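Side-chain contact in Trp Repressor Binding Protein (Bacillus subtilis, PDB 1RLI), which is a putative NAD(P)H-dependent oxidoreductase of the SsuE family that probably uses FMN as cofactor: residues 92-97 with 137-142. Numbering follows the deposited sequence.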
loop_
_atom_site.group_PDB
_atom_site.type_symbol
_atom_site.label_atom_id
_atom_site.label_comp_id
_atom_site.label_asym_id
_atom_site.label_seq_id
_atom_site.Cartn_x
_atom_site.Cartn_y
_atom_site.Cartn_z
ATOM N N LEU D 92 15.880 9.920 -10.083
ATOM C CA LEU D 92 16.943 10.889 -9.815
ATOM C C LEU D 92 16.420 12.321 -9.958
ATOM O O LEU D 92 16.885 13.238 -9.257
ATOM C CB LEU D 92 18.148 10.655 -10.752
ATOM C CG LEU D 92 19.221 9.702 -10.194
ATOM C CD1 LEU D 92 18.601 8.337 -9.837
ATOM C CD2 LEU D 92 20.352 9.554 -11.214
ATOM N N PHE D 93 15.444 12.517 -10.851
ATOM C CA PHE D 93 14.845 13.844 -11.055
ATOM C C PHE D 93 14.086 14.272 -9.792
ATOM O O PHE D 93 14.309 15.357 -9.241
ATOM C CB PHE D 93 13.872 13.802 -12.234
ATOM C CG PHE D 93 13.154 15.102 -12.461
ATOM C CD1 PHE D 93 13.836 16.207 -12.981
ATOM C CD2 PHE D 93 11.809 15.229 -12.132
ATOM C CE1 PHE D 93 13.171 17.433 -13.173
ATOM C CE2 PHE D 93 11.131 16.448 -12.319
ATOM C CZ PHE D 93 11.821 17.553 -12.845
ATOM N N ILE D 94 13.183 13.414 -9.319
ATOM C CA ILE D 94 12.432 13.749 -8.111
ATOM C C ILE D 94 13.360 13.869 -6.878
ATOM O O ILE D 94 13.181 14.779 -6.059
ATOM C CB ILE D 94 11.288 12.703 -7.886
ATOM C CG1 ILE D 94 10.244 12.883 -9.003
ATOM C CG2 ILE D 94 10.628 12.879 -6.509
ATOM C CD1 ILE D 94 9.149 11.786 -9.043
ATOM N N ASP D 95 14.358 12.993 -6.753
ATOM C CA ASP D 95 15.252 13.067 -5.596
ATOM C C ASP D 95 15.933 14.446 -5.534
ATOM O O ASP D 95 16.198 14.959 -4.442
ATOM C CB ASP D 95 16.363 12.006 -5.645
ATOM C CG ASP D 95 15.898 10.606 -5.215
ATOM O OD1 ASP D 95 14.756 10.440 -4.747
ATOM O OD2 ASP D 95 16.721 9.674 -5.348
ATOM N N ARG D 96 16.233 15.021 -6.700
ATOM C CA ARG D 96 16.889 16.332 -6.755
ATOM C C ARG D 96 15.976 17.473 -6.285
ATOM O O ARG D 96 16.432 18.597 -6.057
ATOM C CB ARG D 96 17.447 16.600 -8.166
ATOM C CG ARG D 96 18.413 17.796 -8.266
ATOM C CD ARG D 96 19.277 17.649 -9.524
ATOM N NE ARG D 96 20.078 18.834 -9.818
ATOM C CZ ARG D 96 21.015 18.867 -10.758
ATOM N NH1 ARG D 96 21.257 17.771 -11.473
ATOM N NH2 ARG D 96 21.687 19.999 -10.995
ATOM N N TRP D 97 14.676 17.216 -6.125
ATOM C CA TRP D 97 13.808 18.271 -5.596
ATOM C C TRP D 97 14.334 18.650 -4.205
ATOM O O TRP D 97 14.095 19.745 -3.723
ATOM C CB TRP D 97 12.351 17.799 -5.479
ATOM C CG TRP D 97 11.649 17.683 -6.804
ATOM C CD1 TRP D 97 12.179 17.917 -8.042
ATOM C CD2 TRP D 97 10.305 17.241 -7.017
ATOM N NE1 TRP D 97 11.245 17.641 -9.014
ATOM C CE2 TRP D 97 10.089 17.218 -8.413
ATOM C CE3 TRP D 97 9.267 16.852 -6.163
ATOM C CZ2 TRP D 97 8.871 16.814 -8.983
ATOM C CZ3 TRP D 97 8.050 16.446 -6.724
ATOM C CH2 TRP D 97 7.866 16.431 -8.129
ATOM N N GLN D 137 1.144 4.545 -4.531
ATOM C CA GLN D 137 1.080 5.037 -3.150
ATOM C C GLN D 137 2.333 5.832 -2.793
ATOM O O GLN D 137 2.286 6.756 -1.976
ATOM C CB GLN D 137 0.876 3.873 -2.180
ATOM C CG GLN D 137 -0.449 3.169 -2.398
ATOM C CD GLN D 137 -0.627 1.977 -1.474
ATOM O OE1 GLN D 137 0.061 0.962 -1.614
ATOM N NE2 GLN D 137 -1.536 2.098 -0.521
ATOM N N GLN D 138 3.450 5.496 -3.426
ATOM C CA GLN D 138 4.680 6.225 -3.195
ATOM C C GLN D 138 4.466 7.615 -3.798
ATOM O O GLN D 138 4.782 8.626 -3.160
ATOM C CB GLN D 138 5.833 5.494 -3.895
ATOM C CG GLN D 138 7.219 6.025 -3.614
ATOM C CD GLN D 138 8.265 5.097 -4.227
ATOM O OE1 GLN D 138 8.378 5.003 -5.450
ATOM N NE2 GLN D 138 9.002 4.377 -3.379
ATOM N N PHE D 139 3.902 7.681 -5.008
ATOM C CA PHE D 139 3.652 8.996 -5.636
ATOM C C PHE D 139 2.711 9.814 -4.756
ATOM O O PHE D 139 2.877 11.029 -4.625
ATOM C CB PHE D 139 3.041 8.847 -7.036
ATOM C CG PHE D 139 4.054 8.665 -8.131
ATOM C CD1 PHE D 139 4.987 9.670 -8.406
ATOM C CD2 PHE D 139 4.077 7.497 -8.904
ATOM C CE1 PHE D 139 5.933 9.526 -9.435
ATOM C CE2 PHE D 139 5.026 7.338 -9.946
ATOM C CZ PHE D 139 5.952 8.357 -10.209
ATOM N N GLU D 140 1.731 9.141 -4.146
ATOM C CA GLU D 140 0.778 9.805 -3.254
ATOM C C GLU D 140 1.552 10.526 -2.140
ATOM O O GLU D 140 1.262 11.694 -1.847
ATOM C CB GLU D 140 -0.192 8.767 -2.655
ATOM C CG GLU D 140 -1.153 9.296 -1.564
ATOM C CD GLU D 140 -2.024 8.191 -0.934
ATOM O OE1 GLU D 140 -1.648 6.990 -0.981
ATOM O OE2 GLU D 140 -3.088 8.529 -0.364
ATOM N N HIS D 141 2.515 9.842 -1.516
ATOM C CA HIS D 141 3.286 10.470 -0.432
ATOM C C HIS D 141 4.146 11.610 -0.964
ATOM O O HIS D 141 4.274 12.643 -0.318
ATOM C CB HIS D 141 4.199 9.456 0.281
ATOM C CG HIS D 141 3.461 8.453 1.119
ATOM N ND1 HIS D 141 2.464 8.805 2.008
ATOM C CD2 HIS D 141 3.596 7.110 1.220
ATOM C CE1 HIS D 141 2.012 7.720 2.616
ATOM N NE2 HIS D 141 2.683 6.679 2.154
ATOM N N ILE D 142 4.752 11.410 -2.126
ATOM C CA ILE D 142 5.587 12.456 -2.729
ATOM C C ILE D 142 4.756 13.727 -2.969
ATOM O O ILE D 142 5.128 14.834 -2.537
ATOM C CB ILE D 142 6.176 11.963 -4.080
ATOM C CG1 ILE D 142 7.192 10.846 -3.806
ATOM C CG2 ILE D 142 6.814 13.138 -4.852
ATOM C CD1 ILE D 142 7.688 10.155 -5.102
#
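I94 and I142 meet through their CG2 methyls, with I94 CG2 4.2 Å from I142 CG2. A chi1 of -68° in each isoleucine sets CG1 beside the backbone N and leaves CG2 anti to it. Both side chains leave the backbone toward the other segment, and these two residues account for most of the surface buried here. The delta methyl of I94 makes a separate contact. It reaches the edge of the F139 ring near the ring plane, with I94 CD1 4.0 Å from F139 CE1. The extended ethyl branch of I94, chi2 172°, carries the methyl out to that edge. The same I142 methyl that meets I94 also touches the indole of W97, with I142 CG2 4.0 Å from W97 CZ3. I142 and W97 cross at about a right angle.

The contact is wholly apolar, and all four touching residues are buried. Within residues 92-97, one face of the W97 indole is backed by I94 CA, 4.0 Å above the ring plane and offset toward the rim. F93 CZ lies at the indole edge, in its plane. I94 and W97 are also tied by a backbone bond, W97 N to I94 O at 2.9 Å. The nearest CA atoms of the two segments are those of I94 and I142, 8.8 Å apart, an ordinary spacing for helices packed through their side chains.

M86, in the loop before helix 88-95, touches I94, F139 and I142. Helix 62-70 packs on residues 92-97, where Y62 touches W97. F139 also rests on F150 of strand 149-157, an outermost strand of the sheet within this chain. The contact thus joins helix 88-95 and the start of helix 97-100 to helix 133-146 in the flavodoxin-like alpha/beta fold.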